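Local coordinates for protein BsaWI endonuclease (Geobacillus stearothermophilus, PDB 4ZSF) that probably cleaves DNA as a metal-dependent restriction endonuclease of the PD-(D/E)XK superfamily, at residues 4-9 with 42-47; 23-28 with 62-67; 31-36 with 54-59; 205-208 with 214-217. All blocks are in the same frame, centred on the assembly; numbering follows the deposited sequence. Where two conformers were deposited one is given.

Interaction 1 (4-9 with 42-47); sequences FEYCIS and REFPNV
Tyr-6 meets Glu-43 and Phe-44 where the first two helices of the chain, 3-22 and 25-43, pair as an antiparallel helical hairpin and the second one gives way to a type I turn, Phe-44 to Val-47. The tight part is aromatic. CE2 of Phe-44 comes to 3.5 Å from CB of Tyr-6 and lies almost as near its CG, so it presses on the root of the tyrosine. The two rings are inclined to each other at 58° with centroids 5.6 Å apart, an oblique pair. Phe-44 also touches Phe-3, which backs it from helix 3-22. Chi1 near 180° (179°) swings the Tyr-6 ring toward helix 25-43, where its hydroxyl hydrogen-bonds Ser-39 and its ring packs on Ala-40.

The looser, solvent side belongs to Glu-43. Its CB lies over one face of the tyrosine ring, while a bend further along the chain turns the carboxylate, which, on an exposed residue, makes no bond to 4-9. Chi1 (-63°) sets CG beside the backbone N, and there CG of Glu-43 lies 3.6 Å from both CZ and OH of Tyr-6.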
loop_
_atom_site.group_PDB
_atom_site.type_symbol
_atom_site.label_atom_id
_atom_site.label_comp_id
_atom_site.label_asym_id
_atom_site.label_seq_id
_atom_site.Cartn_x
_atom_site.Cartn_y
_atom_site.Cartn_z
ATOM N N PHE A 4 -12.988 28.565 1.403
ATOM C CA PHE A 4 -12.833 27.654 0.282
ATOM C C PHE A 4 -12.425 28.439 -0.978
ATOM O O PHE A 4 -11.479 28.046 -1.673
ATOM C CB PHE A 4 -14.107 26.844 0.046
ATOM C CG PHE A 4 -13.978 25.836 -1.028
ATOM C CD1 PHE A 4 -14.165 26.193 -2.356
ATOM C CD2 PHE A 4 -13.717 24.533 -0.734
ATOM C CE1 PHE A 4 -14.033 25.235 -3.380
ATOM C CE2 PHE A 4 -13.608 23.563 -1.767
ATOM C CZ PHE A 4 -13.765 23.942 -3.076
ATOM N N GLU A 5 -13.132 29.545 -1.253
ATOM C CA GLU A 5 -12.763 30.454 -2.338
ATOM C C GLU A 5 -11.353 30.963 -2.184
ATOM O O GLU A 5 -10.625 31.081 -3.166
ATOM C CB GLU A 5 -13.708 31.656 -2.396
ATOM C CG GLU A 5 -15.146 31.226 -2.576
ATOM C CD GLU A 5 -16.129 32.417 -2.478
ATOM O OE1 GLU A 5 -16.052 33.247 -1.537
ATOM O OE2 GLU A 5 -16.986 32.512 -3.370
ATOM N N TYR A 6 -10.986 31.310 -0.963
ATOM C CA TYR A 6 -9.662 31.813 -0.682
ATOM C C TYR A 6 -8.617 30.736 -1.046
ATOM O O TYR A 6 -7.564 31.054 -1.609
ATOM C CB TYR A 6 -9.519 32.197 0.794
ATOM C CG TYR A 6 -8.145 32.707 1.132
ATOM C CD1 TYR A 6 -7.804 34.021 0.879
ATOM C CD2 TYR A 6 -7.162 31.854 1.637
ATOM C CE1 TYR A 6 -6.517 34.512 1.148
ATOM C CE2 TYR A 6 -5.884 32.332 1.911
ATOM C CZ TYR A 6 -5.576 33.653 1.680
ATOM O OH TYR A 6 -4.326 34.114 1.964
ATOM N N CYS A 7 -8.891 29.499 -0.671
ATOM C CA CYS A 7 -7.868 28.424 -0.915
ATOM C C CYS A 7 -7.707 28.178 -2.392
ATOM O O CYS A 7 -6.588 27.993 -2.884
ATOM C CB CYS A 7 -8.235 27.116 -0.248
ATOM S SG CYS A 7 -7.972 27.187 1.518
ATOM N N ILE A 8 -8.831 28.160 -3.093
ATOM C CA ILE A 8 -8.817 27.874 -4.526
ATOM C C ILE A 8 -7.947 28.942 -5.225
ATOM O O ILE A 8 -7.057 28.637 -6.070
ATOM C CB ILE A 8 -10.241 27.942 -5.139
ATOM C CG1 ILE A 8 -11.148 26.780 -4.702
ATOM C CG2 ILE A 8 -10.189 28.074 -6.658
ATOM C CD1 ILE A 8 -10.488 25.485 -4.602
ATOM N N SER A 9 -8.185 30.195 -4.860
ATOM C CA SER A 9 -7.573 31.302 -5.592
ATOM C C SER A 9 -6.114 31.441 -5.176
ATOM O O SER A 9 -5.249 31.732 -5.996
ATOM C CB SER A 9 -8.353 32.609 -5.360
ATOM O OG SER A 9 -8.112 33.119 -4.064
ATOM N N ARG A 42 -4.223 31.306 8.756
ATOM C CA ARG A 42 -4.226 32.684 9.269
ATOM C C ARG A 42 -5.433 33.518 8.888
ATOM O O ARG A 42 -5.946 34.268 9.713
ATOM C CB ARG A 42 -2.947 33.403 8.825
ATOM C CG ARG A 42 -1.694 32.717 9.431
ATOM C CD ARG A 42 -0.392 33.295 8.848
ATOM N NE ARG A 42 0.808 32.790 9.528
ATOM C CZ ARG A 42 2.035 32.756 9.001
ATOM N NH1 ARG A 42 2.261 33.221 7.774
ATOM N NH2 ARG A 42 3.038 32.298 9.727
ATOM N N GLU A 43 -5.848 33.504 7.637
ATOM C CA GLU A 43 -6.985 34.325 7.239
ATOM C C GLU A 43 -8.290 33.824 7.818
ATOM O O GLU A 43 -9.278 34.607 7.938
ATOM C CB GLU A 43 -7.100 34.361 5.713
ATOM C CG GLU A 43 -5.908 35.012 5.034
ATOM C CD GLU A 43 -5.795 36.494 5.325
ATOM O OE1 GLU A 43 -6.834 37.136 5.574
ATOM O OE2 GLU A 43 -4.652 36.993 5.324
ATOM N N PHE A 44 -8.330 32.531 8.144
ATOM C CA PHE A 44 -9.565 31.892 8.653
ATOM C C PHE A 44 -9.305 31.037 9.909
ATOM O O PHE A 44 -9.442 29.812 9.903
ATOM C CB PHE A 44 -10.226 31.041 7.556
ATOM C CG PHE A 44 -10.598 31.837 6.354
ATOM C CD1 PHE A 44 -11.865 32.413 6.251
ATOM C CD2 PHE A 44 -9.655 32.062 5.321
ATOM C CE1 PHE A 44 -12.207 33.177 5.142
ATOM C CE2 PHE A 44 -9.998 32.819 4.207
ATOM C CZ PHE A 44 -11.288 33.374 4.120
ATOM N N PRO A 45 -8.993 31.708 11.025
ATOM C CA PRO A 45 -8.593 31.053 12.280
ATOM C C PRO A 45 -9.662 30.183 12.891
ATOM O O PRO A 45 -9.377 29.278 13.643
ATOM C CB PRO A 45 -8.299 32.228 13.224
ATOM C CG PRO A 45 -8.309 33.471 12.380
ATOM C CD PRO A 45 -9.095 33.173 11.144
ATOM N N ASN A 46 -10.923 30.444 12.580
ATOM C CA ASN A 46 -11.958 29.652 13.206
ATOM C C ASN A 46 -12.446 28.518 12.331
ATOM O O ASN A 46 -13.389 27.820 12.686
ATOM C CB ASN A 46 -13.152 30.544 13.616
ATOM C CG ASN A 46 -12.762 31.597 14.619
ATOM O OD1 ASN A 46 -11.885 31.376 15.457
ATOM N ND2 ASN A 46 -13.368 32.770 14.505
ATOM N N VAL A 47 -11.796 28.284 11.194
ATOM C CA VAL A 47 -12.177 27.134 10.361
ATOM C C VAL A 47 -11.288 25.931 10.708
ATOM O O VAL A 47 -10.101 26.127 10.939
ATOM C CB VAL A 47 -12.057 27.489 8.887
ATOM C CG1 VAL A 47 -12.395 26.269 8.025
ATOM C CG2 VAL A 47 -13.002 28.654 8.558
#

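Interaction 2 (23-28 with 62-67); sequences GDERVS and DRKSGI. With nucleotides of chain B.
A salt-bridge network of Glu-25, Arg-63 and Lys-64 ties the first turn of helix 25-43 to the last turn of helix 49-65, beside the DNA backbone. One carboxylate oxygen does the work: OE2 of Glu-25 takes NH1 of Arg-63 at 2.8 Å in a nearly straight bond (167°), the acceptor lying in the guanidinium plane although the donor stands above the carboxylate plane. The bond from NH2 is weak. Arg-63 is further fixed by Tyr-11, which accepts from NE, and by a cation-pi contact with Phe-15.

In the conformer described, Lys-64 NZ lies between two anions, donating to OP1 of DC11 of chain B at 2.9 Å and only weakly to OE2 of Glu-25 at 3.1 Å; its strongest partner is OE1 of Gln-29. The other phosphate oxygen, OP2, belongs to Arg-26, whose extended chain brings the guanidinium edge to OP2, in its plane, with NE at 3.0 Å and NH2 at 3.3 Å. C6 of DC11 of chain B lies over one guanidinium face, and NH1 of Arg-26 comes within 3.2 Å of N7 of DG12 of chain B. With an alanine here, OP2 would probably lose these two donors and C6 of the cytosine the guanidinium lying over it. Asp-24 N-caps the helix through Val-27 N. Basic side chains on one phosphate, one of them braced by a carboxylate, form a contact typical of protein recognition of the DNA backbone.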
loop_
_atom_site.group_PDB
_atom_site.type_symbol
_atom_site.label_atom_id
_atom_site.label_comp_id
_atom_site.label_asym_id
_atom_site.label_seq_id
_atom_site.Cartn_x
_atom_site.Cartn_y
_atom_site.Cartn_z
ATOM N N GLY A 23 10.376 27.091 -12.385
ATOM C CA GLY A 23 10.282 26.139 -13.499
ATOM C C GLY A 23 10.285 24.683 -13.118
ATOM O O GLY A 23 10.672 23.822 -13.916
ATOM N N ASP A 24 9.834 24.361 -11.889
ATOM C CA ASP A 24 9.762 22.983 -11.438
ATOM C C ASP A 24 8.318 22.770 -10.856
ATOM O O ASP A 24 7.982 23.300 -9.814
ATOM C CB ASP A 24 10.859 22.720 -10.370
ATOM C CG ASP A 24 10.903 21.240 -9.890
ATOM O OD1 ASP A 24 9.850 20.646 -9.531
ATOM O OD2 ASP A 24 12.011 20.684 -9.856
ATOM N N GLU A 25 7.483 22.012 -11.562
ATOM C CA GLU A 25 6.096 21.839 -11.139
ATOM C C GLU A 25 5.950 21.163 -9.784
ATOM O O GLU A 25 5.069 21.522 -8.992
ATOM C CB GLU A 25 5.333 21.016 -12.220
ATOM C CG GLU A 25 3.875 20.765 -11.820
ATOM C CD GLU A 25 3.028 20.071 -12.863
ATOM O OE1 GLU A 25 3.609 19.672 -13.895
ATOM O OE2 GLU A 25 1.786 19.941 -12.658
ATOM N N ARG A 26 6.746 20.104 -9.529
ATOM C CA ARG A 26 6.629 19.404 -8.231
ATOM C C ARG A 26 7.036 20.283 -7.052
ATOM O O ARG A 26 6.356 20.310 -6.006
ATOM C CB ARG A 26 7.474 18.105 -8.276
ATOM C CG ARG A 26 6.791 17.062 -9.171
ATOM C CD ARG A 26 7.768 15.930 -9.454
ATOM N NE ARG A 26 7.083 14.891 -10.218
ATOM C CZ ARG A 26 7.736 13.853 -10.716
ATOM N NH1 ARG A 26 9.051 13.735 -10.466
ATOM N NH2 ARG A 26 7.053 12.896 -11.358
ATOM N N VAL A 27 8.084 21.080 -7.232
ATOM C CA VAL A 27 8.473 22.016 -6.134
ATOM C C VAL A 27 7.361 23.064 -5.974
ATOM O O VAL A 27 7.014 23.485 -4.832
ATOM C CB VAL A 27 9.837 22.697 -6.487
ATOM C CG1 VAL A 27 10.084 23.911 -5.615
ATOM C CG2 VAL A 27 10.964 21.683 -6.362
ATOM N N SER A 28 6.851 23.574 -7.111
ATOM C CA SER A 28 5.887 24.655 -7.071
ATOM C C SER A 28 4.573 24.197 -6.469
ATOM O O SER A 28 3.947 24.950 -5.723
ATOM C CB SER A 28 5.603 25.244 -8.488
ATOM O OG SER A 28 6.813 25.725 -9.091
ATOM N N ASP A 62 -8.233 20.193 -9.112
ATOM C CA ASP A 62 -8.736 20.972 -10.241
ATOM C C ASP A 62 -7.592 21.300 -11.201
ATOM O O ASP A 62 -7.757 21.194 -12.425
ATOM C CB ASP A 62 -9.414 22.275 -9.778
ATOM C CG ASP A 62 -10.163 22.989 -10.913
ATOM O OD1 ASP A 62 -10.436 22.391 -11.982
ATOM O OD2 ASP A 62 -10.497 24.165 -10.712
ATOM N N ARG A 63 -6.460 21.761 -10.670
ATOM C CA ARG A 63 -5.341 22.116 -11.540
ATOM C C ARG A 63 -4.833 20.896 -12.338
ATOM O O ARG A 63 -4.604 20.975 -13.548
ATOM C CB ARG A 63 -4.178 22.726 -10.773
ATOM C CG ARG A 63 -3.093 23.257 -11.771
ATOM C CD ARG A 63 -1.968 23.885 -11.007
ATOM N NE ARG A 63 -1.211 22.893 -10.242
ATOM C CZ ARG A 63 -0.328 22.022 -10.736
ATOM N NH1 ARG A 63 -0.027 22.003 -12.031
ATOM N NH2 ARG A 63 0.279 21.164 -9.904
ATOM N N LYS A 64 -4.708 19.764 -11.668
ATOM C CA LYS A 64 -4.121 18.591 -12.294
ATOM C C LYS A 64 -5.063 17.737 -13.137
ATOM O O LYS A 64 -4.596 16.924 -13.943
ATOM C CB LYS A 64 -3.508 17.694 -11.226
ATOM C CG LYS A 64 -2.299 18.270 -10.523
ATOM C CD LYS A 64 -0.978 18.106 -11.329
ATOM C CE LYS A 64 0.087 17.374 -10.509
ATOM N NZ LYS A 64 1.595 17.463 -10.855
ATOM N N SER A 65 -6.366 17.866 -12.923
ATOM C CA SER A 65 -7.348 17.085 -13.716
ATOM C C SER A 65 -8.232 17.905 -14.626
ATOM O O SER A 65 -8.882 17.333 -15.528
ATOM C CB SER A 65 -8.275 16.271 -12.785
ATOM O OG SER A 65 -9.153 17.161 -12.078
ATOM N N GLY A 66 -8.354 19.211 -14.361
ATOM C CA GLY A 66 -9.343 20.044 -15.044
ATOM C C GLY A 66 -10.771 19.939 -14.510
ATOM O O GLY A 66 -11.696 20.606 -14.978
ATOM N N ILE A 67 -10.952 19.108 -13.499
ATOM C CA ILE A 67 -12.248 18.876 -12.861
ATOM C C ILE A 67 -12.411 19.588 -11.524
ATOM O O ILE A 67 -11.651 19.363 -10.579
ATOM C CB ILE A 67 -12.463 17.353 -12.662
ATOM C CG1 ILE A 67 -12.477 16.732 -14.048
ATOM C CG2 ILE A 67 -13.817 17.082 -11.992
ATOM C CD1 ILE A 67 -11.716 15.572 -14.176
ATOM P P DC B 11 3.493 14.380 -9.509
ATOM O OP1 DC B 11 2.665 15.525 -9.012
ATOM O OP2 DC B 11 4.228 14.426 -10.799
ATOM O "O5'" DC B 11 4.545 14.006 -8.397
ATOM C "C5'" DC B 11 4.080 13.782 -7.034
ATOM C "C4'" DC B 11 5.184 13.186 -6.166
ATOM O "O4'" DC B 11 5.524 11.866 -6.657
ATOM C "C3'" DC B 11 6.498 13.964 -6.127
ATOM O "O3'" DC B 11 6.823 14.170 -4.734
ATOM C "C2'" DC B 11 7.542 13.048 -6.818
ATOM C "C1'" DC B 11 6.931 11.676 -6.512
ATOM N N1 DC B 11 7.222 10.571 -7.472
ATOM C C2 DC B 11 7.640 9.336 -6.967
ATOM O O2 DC B 11 7.895 9.243 -5.745
ATOM N N3 DC B 11 7.829 8.297 -7.838
ATOM C C4 DC B 11 7.538 8.431 -9.117
ATOM N N4 DC B 11 7.697 7.337 -9.917
ATOM C C5 DC B 11 7.096 9.692 -9.658
ATOM C C6 DC B 11 6.917 10.705 -8.784
ATOM P P DG B 12 7.817 15.304 -4.311
ATOM O OP1 DG B 12 7.552 15.498 -2.854
ATOM O OP2 DG B 12 7.794 16.411 -5.265
ATOM O "O5'" DG B 12 9.264 14.650 -4.444
ATOM C "C5'" DG B 12 9.742 13.828 -3.398
ATOM C "C4'" DG B 12 10.971 13.055 -3.869
ATOM O "O4'" DG B 12 10.598 12.184 -4.944
ATOM C "C3'" DG B 12 12.100 13.895 -4.385
ATOM O "O3'" DG B 12 13.087 13.811 -3.411
ATOM C "C2'" DG B 12 12.537 13.201 -5.699
ATOM C "C1'" DG B 12 11.758 11.892 -5.664
ATOM N N9 DG B 12 11.344 11.361 -6.981
ATOM C C8 DG B 12 10.793 12.054 -8.048
ATOM N N7 DG B 12 10.499 11.289 -9.071
ATOM C C5 DG B 12 10.864 10.007 -8.637
ATOM C C6 DG B 12 10.843 8.790 -9.319
ATOM O O6 DG B 12 10.450 8.584 -10.436
ATOM N N1 DG B 12 11.334 7.737 -8.538
ATOM C C2 DG B 12 11.806 7.876 -7.263
ATOM N N2 DG B 12 12.256 6.759 -6.657
ATOM N N3 DG B 12 11.853 9.024 -6.616
ATOM C C4 DG B 12 11.379 10.044 -7.364
#

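Interaction 3 (31-36 with 54-59); sequences KAIRDT and KAVYSA
No flat group enters the contact of Ile-33 and Thr-36 with Val-56; the two nearest are turned outward from it. The guanidinium of Arg-34 has the CA of Lys-31 against one face, 3.5 Å above its plane, and bonds by NH1 to Glu-93 of the second subunit. The ring of Tyr-57 has the carbonyl oxygen of Lys-54 at its edge, in plane, and forms an edge-to-face pair with Trp-83 of the second subunit.

The contact itself is made by methyl and methylene groups. Val-56 points at helix 25-43 and spreads its two methyls over residues one turn apart: CG1 meets CG2 of Ile-33 at 3.9 Å, and CG2 lies at the same distance, 3.9 Å, from CG2 of Thr-36. The backbones come close here, with CA atoms of Ile-33 and Val-56 6.5 Å apart. Thr-36 can show a methyl because its hydroxyl is turned back along its own helix (chi1 -61°), OG1 bonding the carbonyl oxygen of Ala-32 at 2.6 Å. That bond satisfies the buried hydroxyl and fixes its rotation; the same oxygen also accepts from the backbone N of Thr-36.

This is helix-to-helix packing within the N-terminal helical part, next to the dimer interface. Helix 3-22 lends Tyr-11 against Ala-32 and Phe-4 against Ser-58, helix 70-103 receives Tyr-57 on Ile-73 and Ile-77, and the second subunit sets Ala-90 on Ile-33 and Trp-83 on Val-56.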
loop_
_atom_site.group_PDB
_atom_site.type_symbol
_atom_site.label_atom_id
_atom_site.label_comp_id
_atom_site.label_asym_id
_atom_site.label_seq_id
_atom_site.Cartn_x
_atom_site.Cartn_y
_atom_site.Cartn_z
ATOM N N LYS A 31 5.035 24.002 -2.685
ATOM C CA LYS A 31 4.991 25.347 -2.105
ATOM C C LYS A 31 3.577 25.913 -2.052
ATOM O O LYS A 31 3.173 26.487 -1.042
ATOM C CB LYS A 31 5.895 26.283 -2.898
ATOM C CG LYS A 31 5.933 27.691 -2.232
ATOM C CD LYS A 31 7.055 28.553 -2.861
ATOM C CE LYS A 31 7.081 30.026 -2.220
ATOM N NZ LYS A 31 7.149 29.966 -0.709
ATOM N N ALA A 32 2.811 25.736 -3.133
ATOM C CA ALA A 32 1.412 26.208 -3.156
ATOM C C ALA A 32 0.573 25.492 -2.084
ATOM O O ALA A 32 -0.277 26.117 -1.435
ATOM C CB ALA A 32 0.798 25.953 -4.585
ATOM N N ILE A 33 0.796 24.187 -1.895
ATOM C CA ILE A 33 0.025 23.483 -0.871
ATOM C C ILE A 33 0.353 24.007 0.537
ATOM O O ILE A 33 -0.542 24.376 1.328
ATOM C CB ILE A 33 0.265 21.983 -0.948
ATOM C CG1 ILE A 33 -0.384 21.446 -2.220
ATOM C CG2 ILE A 33 -0.388 21.227 0.268
ATOM C CD1 ILE A 33 0.192 19.978 -2.578
ATOM N N ARG A 34 1.643 24.061 0.825
ATOM C CA ARG A 34 2.135 24.471 2.149
ATOM C C ARG A 34 1.716 25.901 2.447
ATOM O O ARG A 34 1.195 26.230 3.532
ATOM C CB ARG A 34 3.678 24.300 2.088
ATOM C CG ARG A 34 4.563 24.582 3.216
ATOM C CD ARG A 34 5.934 23.943 2.762
ATOM N NE ARG A 34 6.660 24.786 1.809
ATOM C CZ ARG A 34 7.270 24.411 0.665
ATOM N NH1 ARG A 34 7.266 23.164 0.192
ATOM N NH2 ARG A 34 7.886 25.353 -0.044
ATOM N N ASP A 35 1.959 26.780 1.481
ATOM C CA ASP A 35 1.728 28.214 1.770
ATOM C C ASP A 35 0.258 28.576 1.741
ATOM O O ASP A 35 -0.186 29.506 2.444
ATOM C CB ASP A 35 2.515 29.073 0.762
ATOM C CG ASP A 35 4.035 29.096 1.054
ATOM O OD1 ASP A 35 4.555 28.404 1.994
ATOM O OD2 ASP A 35 4.712 29.779 0.258
ATOM N N THR A 36 -0.539 27.829 0.979
ATOM C CA THR A 36 -1.981 28.101 0.995
ATOM C C THR A 36 -2.529 27.619 2.342
ATOM O O THR A 36 -3.367 28.310 2.918
ATOM C CB THR A 36 -2.712 27.423 -0.165
ATOM O OG1 THR A 36 -2.162 27.954 -1.389
ATOM C CG2 THR A 36 -4.254 27.733 -0.118
ATOM N N LYS A 54 -8.848 20.144 2.970
ATOM C CA LYS A 54 -9.745 19.655 1.896
ATOM C C LYS A 54 -9.975 20.662 0.751
ATOM O O LYS A 54 -10.125 20.278 -0.395
ATOM C CB LYS A 54 -11.120 19.271 2.497
ATOM C CG LYS A 54 -11.072 18.025 3.296
ATOM C CD LYS A 54 -12.498 17.742 3.806
ATOM N N ALA A 55 -9.976 21.954 1.055
ATOM C CA ALA A 55 -10.127 22.965 0.012
ATOM C C ALA A 55 -8.838 23.065 -0.838
ATOM O O ALA A 55 -8.887 23.232 -2.051
ATOM C CB ALA A 55 -10.460 24.323 0.680
ATOM N N VAL A 56 -7.703 22.892 -0.183
ATOM C CA VAL A 56 -6.410 22.863 -0.896
ATOM C C VAL A 56 -6.352 21.640 -1.830
ATOM O O VAL A 56 -5.910 21.676 -2.976
ATOM C CB VAL A 56 -5.257 22.784 0.121
ATOM C CG1 VAL A 56 -3.910 22.625 -0.618
ATOM C CG2 VAL A 56 -5.249 24.135 0.937
ATOM N N TYR A 57 -6.798 20.536 -1.290
ATOM C CA TYR A 57 -6.944 19.293 -2.136
ATOM C C TYR A 57 -7.793 19.569 -3.378
ATOM O O TYR A 57 -7.426 19.176 -4.502
ATOM C CB TYR A 57 -7.580 18.232 -1.300
ATOM C CG TYR A 57 -8.127 17.030 -2.039
ATOM C CD1 TYR A 57 -7.256 16.030 -2.481
ATOM C CD2 TYR A 57 -9.500 16.893 -2.274
ATOM C CE1 TYR A 57 -7.791 14.812 -3.105
ATOM C CE2 TYR A 57 -10.050 15.717 -2.929
ATOM C CZ TYR A 57 -9.177 14.703 -3.309
ATOM O OH TYR A 57 -9.757 13.573 -3.894
ATOM N N SER A 58 -8.931 20.220 -3.172
ATOM C CA SER A 58 -9.832 20.572 -4.261
ATOM C C SER A 58 -9.089 21.386 -5.314
ATOM O O SER A 58 -9.243 21.141 -6.506
ATOM C CB SER A 58 -11.036 21.375 -3.750
ATOM O OG SER A 58 -11.941 21.653 -4.809
ATOM N N ALA A 59 -8.275 22.350 -4.869
ATOM C CA ALA A 59 -7.578 23.249 -5.794
ATOM C C ALA A 59 -6.541 22.451 -6.558
ATOM O O ALA A 59 -6.392 22.604 -7.781
ATOM C CB ALA A 59 -6.913 24.423 -5.026
#

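Interaction 4 (205-208 with 214-217); sequences IAMV and NYRL
Tyr-215, Met-207 and Ala-206 make the contact, the tyrosine ring being laid against the last turns of helix 202-209. Met-207 supplies the main surface. CG of Met-207 sits over one face, 3.6 Å from the centroid of the Tyr-215 ring and only 18° off the normal, a CH-pi contact in which CZ is the closest ring atom. Beyond it the sulfur is further out and oblique, with SD of Met-207 4.7 Å from the centroid of the Tyr-215 ring. The bend at chi3 (85°) then brings the methyl back, CE of Met-207 reaching CE1 of Tyr-215 at 3.7 Å, so SD and CE both come near the hydroxyl oxygen.

Ala-206 meets the CB end of Tyr-215. Its carbonyl oxygen lies 3.5 Å from CB of Tyr-215, and its methyl approaches the ring obliquely, 4.0 Å from CB of Ala-206 to CD2 of Tyr-215. The phenol oxygen hydrogen-bonds Lys-203, one turn earlier on the helix. A leucine in place of Tyr-215 would probably deprive Met-207 of its aromatic face and Lys-203 of its hydroxyl partner. Arg-176, on helix 172-184, bonds the carbonyl oxygens of both Met-207 and Leu-217 and so ties helix and loop a second time. The result is a Met-aromatic contact closing the connection from helix 202-209 to strand 222-226 of the mixed sheet in the PD-(D/E)XK nuclease fold.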
loop_
_atom_site.group_PDB
_atom_site.type_symbol
_atom_site.label_atom_id
_atom_site.label_comp_id
_atom_site.label_asym_id
_atom_site.label_seq_id
_atom_site.Cartn_x
_atom_site.Cartn_y
_atom_site.Cartn_z
ATOM N N ILE A 205 12.364 -10.598 -17.575
ATOM C CA ILE A 205 12.719 -11.953 -18.009
ATOM C C ILE A 205 13.745 -12.584 -17.052
ATOM O O ILE A 205 13.621 -13.758 -16.688
ATOM C CB ILE A 205 13.271 -11.939 -19.455
ATOM C CG1 ILE A 205 12.124 -11.690 -20.439
ATOM C CG2 ILE A 205 13.921 -13.258 -19.817
ATOM C CD1 ILE A 205 12.630 -11.194 -21.817
ATOM N N ALA A 206 14.725 -11.787 -16.618
ATOM C CA ALA A 206 15.782 -12.256 -15.727
ATOM C C ALA A 206 15.229 -12.588 -14.336
ATOM O O ALA A 206 15.646 -13.573 -13.714
ATOM C CB ALA A 206 16.910 -11.202 -15.630
ATOM N N MET A 207 14.287 -11.774 -13.863
ATOM C CA MET A 207 13.633 -12.032 -12.576
ATOM C C MET A 207 12.938 -13.376 -12.557
ATOM O O MET A 207 12.865 -14.002 -11.483
ATOM C CB MET A 207 12.586 -10.971 -12.230
ATOM C CG MET A 207 13.178 -9.650 -11.880
ATOM S SD MET A 207 12.034 -8.565 -10.999
ATOM C CE MET A 207 12.283 -9.140 -9.320
ATOM N N VAL A 208 12.401 -13.809 -13.703
ATOM C CA VAL A 208 11.684 -15.090 -13.741
ATOM C C VAL A 208 12.712 -16.197 -13.940
ATOM O O VAL A 208 12.727 -17.182 -13.200
ATOM C CB VAL A 208 10.609 -15.146 -14.873
ATOM C CG1 VAL A 208 9.991 -16.553 -15.043
ATOM C CG2 VAL A 208 9.545 -14.036 -14.629
ATOM N N ASN A 214 22.245 -9.797 -11.227
ATOM C CA ASN A 214 21.178 -9.320 -10.344
ATOM C C ASN A 214 20.249 -10.446 -9.896
ATOM O O ASN A 214 19.678 -10.445 -8.792
ATOM C CB ASN A 214 20.373 -8.242 -11.057
ATOM C CG ASN A 214 21.243 -7.068 -11.478
ATOM O OD1 ASN A 214 22.113 -6.647 -10.720
ATOM N ND2 ASN A 214 21.029 -6.557 -12.693
ATOM N N TYR A 215 20.067 -11.412 -10.779
ATOM C CA TYR A 215 19.100 -12.476 -10.498
ATOM C C TYR A 215 19.740 -13.768 -10.857
ATOM O O TYR A 215 19.602 -14.207 -11.994
ATOM C CB TYR A 215 17.806 -12.286 -11.296
ATOM C CG TYR A 215 17.163 -10.968 -10.960
ATOM C CD1 TYR A 215 16.512 -10.788 -9.741
ATOM C CD2 TYR A 215 17.248 -9.883 -11.831
ATOM C CE1 TYR A 215 15.933 -9.556 -9.410
ATOM C CE2 TYR A 215 16.694 -8.650 -11.503
ATOM C CZ TYR A 215 16.035 -8.496 -10.291
ATOM O OH TYR A 215 15.481 -7.282 -9.949
ATOM N N ARG A 216 20.461 -14.368 -9.909
ATOM C CA ARG A 216 21.229 -15.576 -10.211
ATOM C C ARG A 216 20.307 -16.784 -10.472
ATOM O O ARG A 216 20.503 -17.521 -11.429
ATOM C CB ARG A 216 22.198 -15.893 -9.077
ATOM C CG ARG A 216 23.417 -16.717 -9.523
ATOM C CD ARG A 216 24.378 -17.033 -8.362
ATOM N NE ARG A 216 23.744 -17.804 -7.279
ATOM C CZ ARG A 216 23.629 -19.134 -7.258
ATOM N NH1 ARG A 216 24.089 -19.865 -8.275
ATOM N NH2 ARG A 216 23.049 -19.733 -6.222
ATOM N N LEU A 217 19.291 -16.950 -9.635
ATOM C CA LEU A 217 18.375 -18.093 -9.774
ATOM C C LEU A 217 17.038 -17.668 -10.352
ATOM O O LEU A 217 16.672 -16.485 -10.283
ATOM C CB LEU A 217 18.124 -18.730 -8.429
ATOM C CG LEU A 217 19.391 -19.087 -7.639
ATOM C CD1 LEU A 217 19.005 -19.786 -6.355
ATOM C CD2 LEU A 217 20.260 -19.983 -8.511
#

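Interactions 1, 2 and 3 all use helix 25-43, at its end, start and middle, whereas interaction 4 stands alone, about 38 Å or more from the others between centres, in the nuclease part with the mixed sheet. Interaction 3 is the buried one, made of aliphatic groups; interaction 2, formed by the same two helices, lies at their surface and is all charge, facing DNA. Interaction 1 is also superficial but aromatic, and touches interaction 3 through Phe-4 and Cys-7 against Ala-55. Interactions 2 and 3 both meet the second subunit, as does interaction 1 through Arg-42; only interaction 4, partly buried and sulfur-aromatic, is untouched by it, joining a helix to a loop within one chain.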